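Amidase (Bacillus anthracis, PDB 5EWQ) probably hydrolyses carboxylic acid amides to the free acid and ammonia, as an enzyme of the amidase family. Local coordinates at residues N192-I197 with Q235-G240; G316-V321 with I350-G355; L467-G472 with A482-K487. All blocks are in the same frame, centred on the assembly; numbering follows the deposited sequence.

Overall arrangement
All three contacts hang on one mixed sheet and follow one another along the chain. Strands 239-242, 466-473, 479-485, 447-451, 314-317 and 345-347 lie side by side in that order, so contact 3, the hairpin, sits between the other two. Contact 1 joins it directly: G240 O accepts a probable hydrogen bond of 2.7 Å from A468 N, and the two centres are 15 Å apart. Contact 2, at the far edge, is centred 14 Å from contact 3 but 25 Å from contact 1. Contact 1 also reaches T201 and T210, near the serine-rich stretch that in this family probably contributes to the active site.

Contact 1. Residues N192-I197 with Q235-G240; sequences NPYGPI and QQSVVG
Y194 lays its ring alongside the backbone of Q236 and S237, and following it outward maps much of the contact. Its CB sets out toward 235-240, and with CG beside the backbone N (chi1 -74°), the CD2-CE2 edge passes the Q236 carbonyl. Y194 CD2 lies 3.9 Å from Q236 O. One atom further, Y194 CE2 comes to 3.1 Å from Q236 O, which sits at the ring edge near its plane. Y194 CZ then passes S237 CB at 3.7 Å, and Y194 OH ends 3.5 Å from S237 CB, while its hydrogen bond goes to K509 O. S237 OG has its own partner in Y473 OH.

The base of the tyrosine is fixed by N192. N192 OD1 accepts from Y194 N at 3.0 Å, an Asx turn that coincides with a type I turn from N192 to G195. The other end of this amide crosses the contact: N192 ND2 donates to Q235 O at 2.9 Å (161° at the hydrogen), meeting the oxygen from above its carbonyl plane yet keeping it in the plane of the N192 amide. A second bond, to D200 O, engages the same ND2. The N192 and Q236 side chains run alongside in opposite senses, their amides turned 46° apart, and P193 CD rests 3.6 Å from Q236 OE1.

Beyond the contact, Q236 OE1 bonds to T210 OG1 and Q236 NE2 to T201 O. The contact joins the loop after strand 188-189 to the segment leading from helix 230-235 into strand 239-242, and helix 206-213 meets both through P193 and Q236, while P479 of strand 479-485 abuts Y194 and S237.

Contact 2. Residues G316-V321 with I350-G355; sequences GLLFSV and IQLNNG
I350, just past strand 345-347, bonds to L317, the last residue of strand 314-317. The two parallel strands, with helix 329-341 between them in sequence, form a beta-alpha-beta unit at one edge of the sheet, and here the chain leaves both. The one hydrogen bond across the segments runs from I350 N to L317 O, 2.9 Å long with 148° at the hydrogen, and the donor lies nearly in line with the C=O bond. Next to it L318 CA points its hydrogen at I350 O, 3.5 Å away, at an almost straight 163°. The two backbones thus grip one another through a conventional bond and a weaker CA-H...O contact.

Around this backbone pair stand three apolar side chains. I350 CG1 lies beside its own backbone N (chi1 -58°), which carries I350 CD1 back along strand 314-317 to within 3.9 Å of G316 CA. The CD2 branch of L318 turns to the other segment, 3.5 Å from I350 O and 4.0 Å from I350 CB. L352 comes in from further along, at an angle to L318, methyl against methyl.

Further out, strand 447-451 sets the position of 316-321: V449 bonds to the backbones of G316 and L318, and L448 packs on L318. Helix 329-341 packs against L317 and F319, through R336 and through A332 and I335. Y439 touches both I350 and L352, and L458 of helix 457-462 packs on L352.

The leucine pair meets through both branches of each residue: L318 CD2 lies 3.7 Å from L352 CD1, and L318 CD1 lies 4.1 Å from L352 CD2.

Contact 3. Residues L467-G472 with A482-K487; sequences LAVPAG and AVFVGK
V469 and F484 cross at a slant on one face of a beta hairpin, made by strands 466-473 and 479-485; the segments 467-472 and 482-485 run antiparallel at 152°. The phenyl ring leans along the partner strand: chi1 of -65° sets CG beside the backbone N and brings the ring edge to L467 O, which lies in the ring plane 3.5 Å from F484 CD1. One atom further out, F484 CE1 comes to 4.1 Å from V469 CG2. Y501 of helix 491-503 meets the F484 ring edge-to-face and also touches V469 and A471, so this helix packs on the face that carries the aromatic ring.

A468 and V483, a non-hydrogen-bonded pair, look out from the other face. V483 CG2 rests 3.7 Å from A468 CB, and V230 of helix 230-235 packs on both.

Two hydrogen-bonded pairs flank that one. L467 and F484 exchange both backbone bonds, with L467 N donating to F484 O at 2.8 Å; V469 and A482 do the same, A482 N giving to V469 O at 2.7 Å.

Beyond P470 the regular pairing is broken by a classic beta bulge, in which A471 and G472 together face V480. At the bulge the A471 methyl points toward the partner strand, where A471 CB stands 3.8 Å from A482 CB.

Contact 1. Residues N192-I197 with Q235-G240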
loop_
_atom_site.group_PDB
_atom_site.type_symbol
_atom_site.label_atom_id
_atom_site.label_comp_id
_atom_site.label_asym_id
_atom_site.label_seq_id
_atom_site.Cartn_x
_atom_site.Cartn_y
_atom_site.Cartn_z
ATOM N N ASN A 192 -3.732 14.598 -1.046
ATOM C CA ASN A 192 -4.727 13.765 -1.708
ATOM C C ASN A 192 -5.106 14.360 -3.060
ATOM O O ASN A 192 -5.602 15.483 -3.127
ATOM C CB ASN A 192 -5.967 13.607 -0.820
ATOM C CG ASN A 192 -6.901 12.505 -1.296
ATOM O OD1 ASN A 192 -7.156 12.356 -2.491
ATOM N ND2 ASN A 192 -7.420 11.728 -0.352
ATOM N N PRO A 193 -4.874 13.599 -4.143
ATOM C CA PRO A 193 -5.108 14.047 -5.521
ATOM C C PRO A 193 -6.561 14.427 -5.811
ATOM O O PRO A 193 -6.821 15.106 -6.805
ATOM C CB PRO A 193 -4.692 12.831 -6.361
ATOM C CG PRO A 193 -4.755 11.671 -5.424
ATOM C CD PRO A 193 -4.356 12.221 -4.095
ATOM N N TYR A 194 -7.487 13.999 -4.960
ATOM C CA TYR A 194 -8.898 14.321 -5.150
ATOM C C TYR A 194 -9.281 15.622 -4.454
ATOM O O TYR A 194 -10.409 16.098 -4.585
ATOM C CB TYR A 194 -9.778 13.177 -4.646
ATOM C CG TYR A 194 -9.779 11.975 -5.560
ATOM C CD1 TYR A 194 -10.673 11.887 -6.619
ATOM C CD2 TYR A 194 -8.883 10.932 -5.369
ATOM C CE1 TYR A 194 -10.678 10.793 -7.461
ATOM C CE2 TYR A 194 -8.880 9.833 -6.207
ATOM C CZ TYR A 194 -9.780 9.769 -7.251
ATOM O OH TYR A 194 -9.782 8.678 -8.087
ATOM N N GLY A 195 -8.336 16.196 -3.717
ATOM C CA GLY A 195 -8.568 17.446 -3.019
ATOM C C GLY A 195 -7.515 17.724 -1.964
ATOM O O GLY A 195 -7.716 17.413 -0.789
ATOM N N PRO A 196 -6.382 18.312 -2.381
ATOM C CA PRO A 196 -5.262 18.644 -1.492
ATOM C C PRO A 196 -5.704 19.491 -0.303
ATOM O O PRO A 196 -6.591 20.331 -0.458
ATOM C CB PRO A 196 -4.314 19.430 -2.401
ATOM C CG PRO A 196 -4.625 18.938 -3.773
ATOM C CD PRO A 196 -6.102 18.682 -3.779
ATOM N N ILE A 197 -5.105 19.244 0.861
ATOM C CA ILE A 197 -5.445 19.925 2.116
ATOM C C ILE A 197 -6.880 19.639 2.567
ATOM O O ILE A 197 -7.114 19.294 3.725
ATOM C CB ILE A 197 -5.244 21.456 2.012
ATOM C CG1 ILE A 197 -3.812 21.779 1.583
ATOM C CG2 ILE A 197 -5.572 22.129 3.337
ATOM C CD1 ILE A 197 -2.759 21.285 2.548
ATOM N N GLN A 235 -9.262 6.074 0.860
ATOM C CA GLN A 235 -9.290 7.527 0.981
ATOM C C GLN A 235 -8.855 8.211 -0.315
ATOM O O GLN A 235 -9.089 9.404 -0.508
ATOM C CB GLN A 235 -8.401 7.973 2.145
ATOM C CG GLN A 235 -8.582 9.423 2.565
ATOM C CD GLN A 235 -9.969 9.715 3.106
ATOM O OE1 GLN A 235 -10.690 8.811 3.531
ATOM N NE2 GLN A 235 -10.351 10.987 3.090
ATOM N N GLN A 236 -8.226 7.450 -1.204
ATOM C CA GLN A 236 -7.752 7.998 -2.469
ATOM C C GLN A 236 -8.303 7.214 -3.658
ATOM O O GLN A 236 -7.763 7.281 -4.762
ATOM C CB GLN A 236 -6.224 8.016 -2.501
ATOM C CG GLN A 236 -5.603 8.789 -1.346
ATOM C CD GLN A 236 -4.105 8.942 -1.482
ATOM O OE1 GLN A 236 -3.577 9.024 -2.589
ATOM N NE2 GLN A 236 -3.408 8.982 -0.352
ATOM N N SER A 237 -9.376 6.467 -3.409
ATOM C CA SER A 237 -10.127 5.768 -4.451
ATOM C C SER A 237 -9.271 4.834 -5.308
ATOM O O SER A 237 -9.291 4.919 -6.535
ATOM C CB SER A 237 -10.836 6.783 -5.351
ATOM O OG SER A 237 -11.704 6.139 -6.267
ATOM N N VAL A 238 -8.521 3.948 -4.660
ATOM C CA VAL A 238 -7.747 2.934 -5.373
ATOM C C VAL A 238 -7.881 1.579 -4.687
ATOM O O VAL A 238 -8.409 1.484 -3.579
ATOM C CB VAL A 238 -6.250 3.308 -5.472
ATOM C CG1 VAL A 238 -6.050 4.490 -6.408
ATOM C CG2 VAL A 238 -5.678 3.600 -4.098
ATOM N N VAL A 239 -7.400 0.534 -5.351
ATOM C CA VAL A 239 -7.482 -0.822 -4.819
ATOM C C VAL A 239 -6.265 -1.151 -3.961
ATOM O O VAL A 239 -5.129 -0.898 -4.357
ATOM C CB VAL A 239 -7.607 -1.862 -5.952
ATOM C CG1 VAL A 239 -7.643 -3.274 -5.384
ATOM C CG2 VAL A 239 -8.847 -1.587 -6.789
ATOM N N GLY A 240 -6.512 -1.712 -2.781
ATOM C CA GLY A 240 -5.444 -2.105 -1.881
ATOM C C GLY A 240 -5.721 -3.437 -1.211
ATOM O O GLY A 240 -6.827 -3.682 -0.731
#

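Contact 2. Residues G316-V321 with I350-G355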
loop_
_atom_site.group_PDB
_atom_site.type_symbol
_atom_site.label_atom_id
_atom_site.label_comp_id
_atom_site.label_asym_id
_atom_site.label_seq_id
_atom_site.Cartn_x
_atom_site.Cartn_y
_atom_site.Cartn_z
ATOM N N GLY A 316 -21.329 -10.448 4.391
ATOM C CA GLY A 316 -21.846 -9.857 5.611
ATOM C C GLY A 316 -21.443 -8.404 5.755
ATOM O O GLY A 316 -20.257 -8.077 5.774
ATOM N N LEU A 317 -22.437 -7.529 5.859
ATOM C CA LEU A 317 -22.190 -6.095 5.955
ATOM C C LEU A 317 -21.714 -5.690 7.347
ATOM O O LEU A 317 -22.250 -6.150 8.355
ATOM C CB LEU A 317 -23.452 -5.309 5.590
ATOM C CG LEU A 317 -23.703 -4.993 4.113
ATOM C CD1 LEU A 317 -23.866 -6.254 3.277
ATOM C CD2 LEU A 317 -24.925 -4.100 3.977
ATOM N N LEU A 318 -20.704 -4.828 7.390
ATOM C CA LEU A 318 -20.180 -4.321 8.653
ATOM C C LEU A 318 -20.576 -2.863 8.854
ATOM O O LEU A 318 -20.013 -2.165 9.697
ATOM C CB LEU A 318 -18.659 -4.469 8.704
ATOM C CG LEU A 318 -18.126 -5.893 8.538
ATOM C CD1 LEU A 318 -16.616 -5.932 8.722
ATOM C CD2 LEU A 318 -18.818 -6.834 9.510
ATOM N N PHE A 319 -21.547 -2.411 8.067
ATOM C CA PHE A 319 -22.040 -1.043 8.165
ATOM C C PHE A 319 -23.553 -1.000 7.996
ATOM O O PHE A 319 -24.143 -1.880 7.370
ATOM C CB PHE A 319 -21.366 -0.148 7.119
ATOM C CG PHE A 319 -21.683 -0.525 5.697
ATOM C CD1 PHE A 319 -20.907 -1.455 5.023
ATOM C CD2 PHE A 319 -22.748 0.059 5.029
ATOM C CE1 PHE A 319 -21.194 -1.800 3.715
ATOM C CE2 PHE A 319 -23.040 -0.284 3.723
ATOM C CZ PHE A 319 -22.262 -1.214 3.065
ATOM N N SER A 320 -24.176 0.033 8.554
ATOM C CA SER A 320 -25.615 0.224 8.422
ATOM C C SER A 320 -25.919 1.546 7.726
ATOM O O SER A 320 -25.432 2.599 8.136
ATOM C CB SER A 320 -26.293 0.172 9.791
ATOM O OG SER A 320 -25.690 1.085 10.691
ATOM N N VAL A 321 -26.726 1.480 6.671
ATOM C CA VAL A 321 -27.053 2.655 5.870
ATOM C C VAL A 321 -27.883 3.666 6.658
ATOM O O VAL A 321 -27.666 4.873 6.557
ATOM C CB VAL A 321 -27.818 2.259 4.590
ATOM C CG1 VAL A 321 -28.137 3.489 3.752
ATOM C CG2 VAL A 321 -27.011 1.258 3.782
ATOM N N ILE A 350 -23.977 -6.585 10.615
ATOM C CA ILE A 350 -23.111 -7.290 11.550
ATOM C C ILE A 350 -22.184 -6.320 12.267
ATOM O O ILE A 350 -21.366 -5.657 11.633
ATOM C CB ILE A 350 -22.259 -8.360 10.831
ATOM C CG1 ILE A 350 -23.157 -9.358 10.102
ATOM C CG2 ILE A 350 -21.329 -9.062 11.819
ATOM C CD1 ILE A 350 -22.392 -10.436 9.390
ATOM N N GLN A 351 -22.318 -6.234 13.588
ATOM C CA GLN A 351 -21.452 -5.377 14.389
ATOM C C GLN A 351 -20.402 -6.205 15.124
ATOM O O GLN A 351 -20.702 -6.873 16.115
ATOM C CB GLN A 351 -22.274 -4.552 15.383
ATOM C CG GLN A 351 -21.438 -3.621 16.250
ATOM C CD GLN A 351 -22.252 -2.501 16.864
ATOM O OE1 GLN A 351 -23.407 -2.284 16.498
ATOM N NE2 GLN A 351 -21.650 -1.780 17.802
ATOM N N LEU A 352 -19.172 -6.159 14.623
ATOM C CA LEU A 352 -18.065 -6.899 15.216
ATOM C C LEU A 352 -17.734 -6.364 16.603
ATOM O O LEU A 352 -17.858 -5.167 16.863
ATOM C CB LEU A 352 -16.831 -6.829 14.313
ATOM C CG LEU A 352 -16.586 -7.987 13.342
ATOM C CD1 LEU A 352 -17.874 -8.435 12.678
ATOM C CD2 LEU A 352 -15.562 -7.585 12.290
ATOM N N ASN A 353 -17.313 -7.258 17.492
ATOM C CA ASN A 353 -16.965 -6.876 18.855
ATOM C C ASN A 353 -15.457 -6.847 19.076
ATOM O O ASN A 353 -14.787 -7.875 18.988
ATOM C CB ASN A 353 -17.620 -7.828 19.857
ATOM C CG ASN A 353 -17.280 -7.485 21.295
ATOM O OD1 ASN A 353 -16.314 -8.004 21.856
ATOM N ND2 ASN A 353 -18.073 -6.608 21.898
ATOM N N ASN A 354 -14.930 -5.661 19.363
ATOM C CA ASN A 354 -13.505 -5.494 19.608
ATOM C C ASN A 354 -13.167 -5.636 21.088
ATOM O O ASN A 354 -12.889 -4.650 21.768
ATOM C CB ASN A 354 -13.029 -4.133 19.093
ATOM C CG ASN A 354 -13.312 -3.937 17.616
ATOM O OD1 ASN A 354 -13.331 -4.893 16.843
ATOM N ND2 ASN A 354 -13.534 -2.690 17.217
ATOM N N GLY A 355 -13.197 -6.870 21.580
ATOM C CA GLY A 355 -12.912 -7.136 22.978
ATOM C C GLY A 355 -11.697 -8.022 23.169
ATOM O O GLY A 355 -11.586 -9.082 22.553
#

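Contact 3. Residues L467-G472 with A482-K487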
loop_
_atom_site.group_PDB
_atom_site.type_symbol
_atom_site.label_atom_id
_atom_site.label_comp_id
_atom_site.label_asym_id
_atom_site.label_seq_id
_atom_site.Cartn_x
_atom_site.Cartn_y
_atom_site.Cartn_z
ATOM N N LEU A 467 -9.310 -6.568 1.283
ATOM C CA LEU A 467 -9.280 -6.011 -0.065
ATOM C C LEU A 467 -10.123 -4.744 -0.177
ATOM O O LEU A 467 -11.341 -4.780 -0.003
ATOM C CB LEU A 467 -9.761 -7.048 -1.083
ATOM C CG LEU A 467 -9.709 -6.611 -2.548
ATOM C CD1 LEU A 467 -8.282 -6.284 -2.958
ATOM C CD2 LEU A 467 -10.298 -7.680 -3.453
ATOM N N ALA A 468 -9.466 -3.628 -0.477
ATOM C CA ALA A 468 -10.147 -2.344 -0.609
ATOM C C ALA A 468 -10.529 -2.061 -2.058
ATOM O O ALA A 468 -9.697 -2.156 -2.958
ATOM C CB ALA A 468 -9.272 -1.228 -0.066
ATOM N N VAL A 469 -11.794 -1.715 -2.276
ATOM C CA VAL A 469 -12.300 -1.406 -3.611
ATOM C C VAL A 469 -13.083 -0.093 -3.581
ATOM O O VAL A 469 -13.942 0.092 -2.719
ATOM C CB VAL A 469 -13.206 -2.539 -4.151
ATOM C CG1 VAL A 469 -13.760 -2.184 -5.523
ATOM C CG2 VAL A 469 -12.445 -3.856 -4.210
ATOM N N PRO A 470 -12.775 0.825 -4.515
ATOM C CA PRO A 470 -13.450 2.126 -4.617
ATOM C C PRO A 470 -14.974 2.012 -4.616
ATOM O O PRO A 470 -15.551 1.414 -5.524
ATOM C CB PRO A 470 -12.949 2.671 -5.958
ATOM C CG PRO A 470 -11.604 2.060 -6.118
ATOM C CD PRO A 470 -11.700 0.686 -5.513
ATOM N N ALA A 471 -15.611 2.586 -3.600
ATOM C CA ALA A 471 -17.057 2.473 -3.442
ATOM C C ALA A 471 -17.786 3.737 -3.888
ATOM O O ALA A 471 -19.015 3.772 -3.917
ATOM C CB ALA A 471 -17.401 2.151 -1.997
ATOM N N GLY A 472 -17.027 4.774 -4.232
ATOM C CA GLY A 472 -17.617 6.008 -4.717
ATOM C C GLY A 472 -17.132 7.250 -3.999
ATOM O O GLY A 472 -16.036 7.272 -3.440
ATOM N N ALA A 482 -14.800 0.542 -0.237
ATOM C CA ALA A 482 -15.386 -0.626 0.402
ATOM C C ALA A 482 -14.323 -1.701 0.584
ATOM O O ALA A 482 -13.843 -2.280 -0.390
ATOM C CB ALA A 482 -16.552 -1.156 -0.414
ATOM N N VAL A 483 -13.953 -1.960 1.833
ATOM C CA VAL A 483 -12.905 -2.931 2.130
ATOM C C VAL A 483 -13.493 -4.286 2.507
ATOM O O VAL A 483 -14.295 -4.391 3.436
ATOM C CB VAL A 483 -11.991 -2.440 3.266
ATOM C CG1 VAL A 483 -10.888 -3.453 3.530
ATOM C CG2 VAL A 483 -11.402 -1.085 2.918
ATOM N N PHE A 484 -13.084 -5.321 1.780
ATOM C CA PHE A 484 -13.613 -6.665 1.984
ATOM C C PHE A 484 -12.697 -7.518 2.858
ATOM O O PHE A 484 -11.485 -7.553 2.652
ATOM C CB PHE A 484 -13.831 -7.362 0.638
ATOM C CG PHE A 484 -14.889 -6.721 -0.213
ATOM C CD1 PHE A 484 -14.582 -5.653 -1.038
ATOM C CD2 PHE A 484 -16.192 -7.194 -0.194
ATOM C CE1 PHE A 484 -15.554 -5.063 -1.823
ATOM C CE2 PHE A 484 -17.169 -6.608 -0.977
ATOM C CZ PHE A 484 -16.848 -5.541 -1.793
ATOM N N VAL A 485 -13.286 -8.206 3.832
ATOM C CA VAL A 485 -12.544 -9.149 4.661
ATOM C C VAL A 485 -12.780 -10.577 4.185
ATOM O O VAL A 485 -13.905 -11.076 4.225
ATOM C CB VAL A 485 -12.937 -9.048 6.147
ATOM C CG1 VAL A 485 -12.305 -10.179 6.942
ATOM C CG2 VAL A 485 -12.527 -7.704 6.711
ATOM N N GLY A 486 -11.716 -11.229 3.732
ATOM C CA GLY A 486 -11.810 -12.600 3.267
ATOM C C GLY A 486 -11.385 -13.591 4.331
ATOM O O GLY A 486 -10.906 -13.202 5.396
ATOM N N LYS A 487 -11.566 -14.876 4.044
ATOM C CA LYS A 487 -11.168 -15.926 4.973
ATOM C C LYS A 487 -9.678 -16.226 4.840
ATOM O O LYS A 487 -9.050 -15.845 3.852
ATOM C CB LYS A 487 -12.001 -17.189 4.740
ATOM C CG LYS A 487 -12.107 -17.608 3.284
ATOM C CD LYS A 487 -13.522 -18.058 2.948
ATOM C CE LYS A 487 -13.995 -19.160 3.882
ATOM N NZ LYS A 487 -15.400 -19.564 3.596
#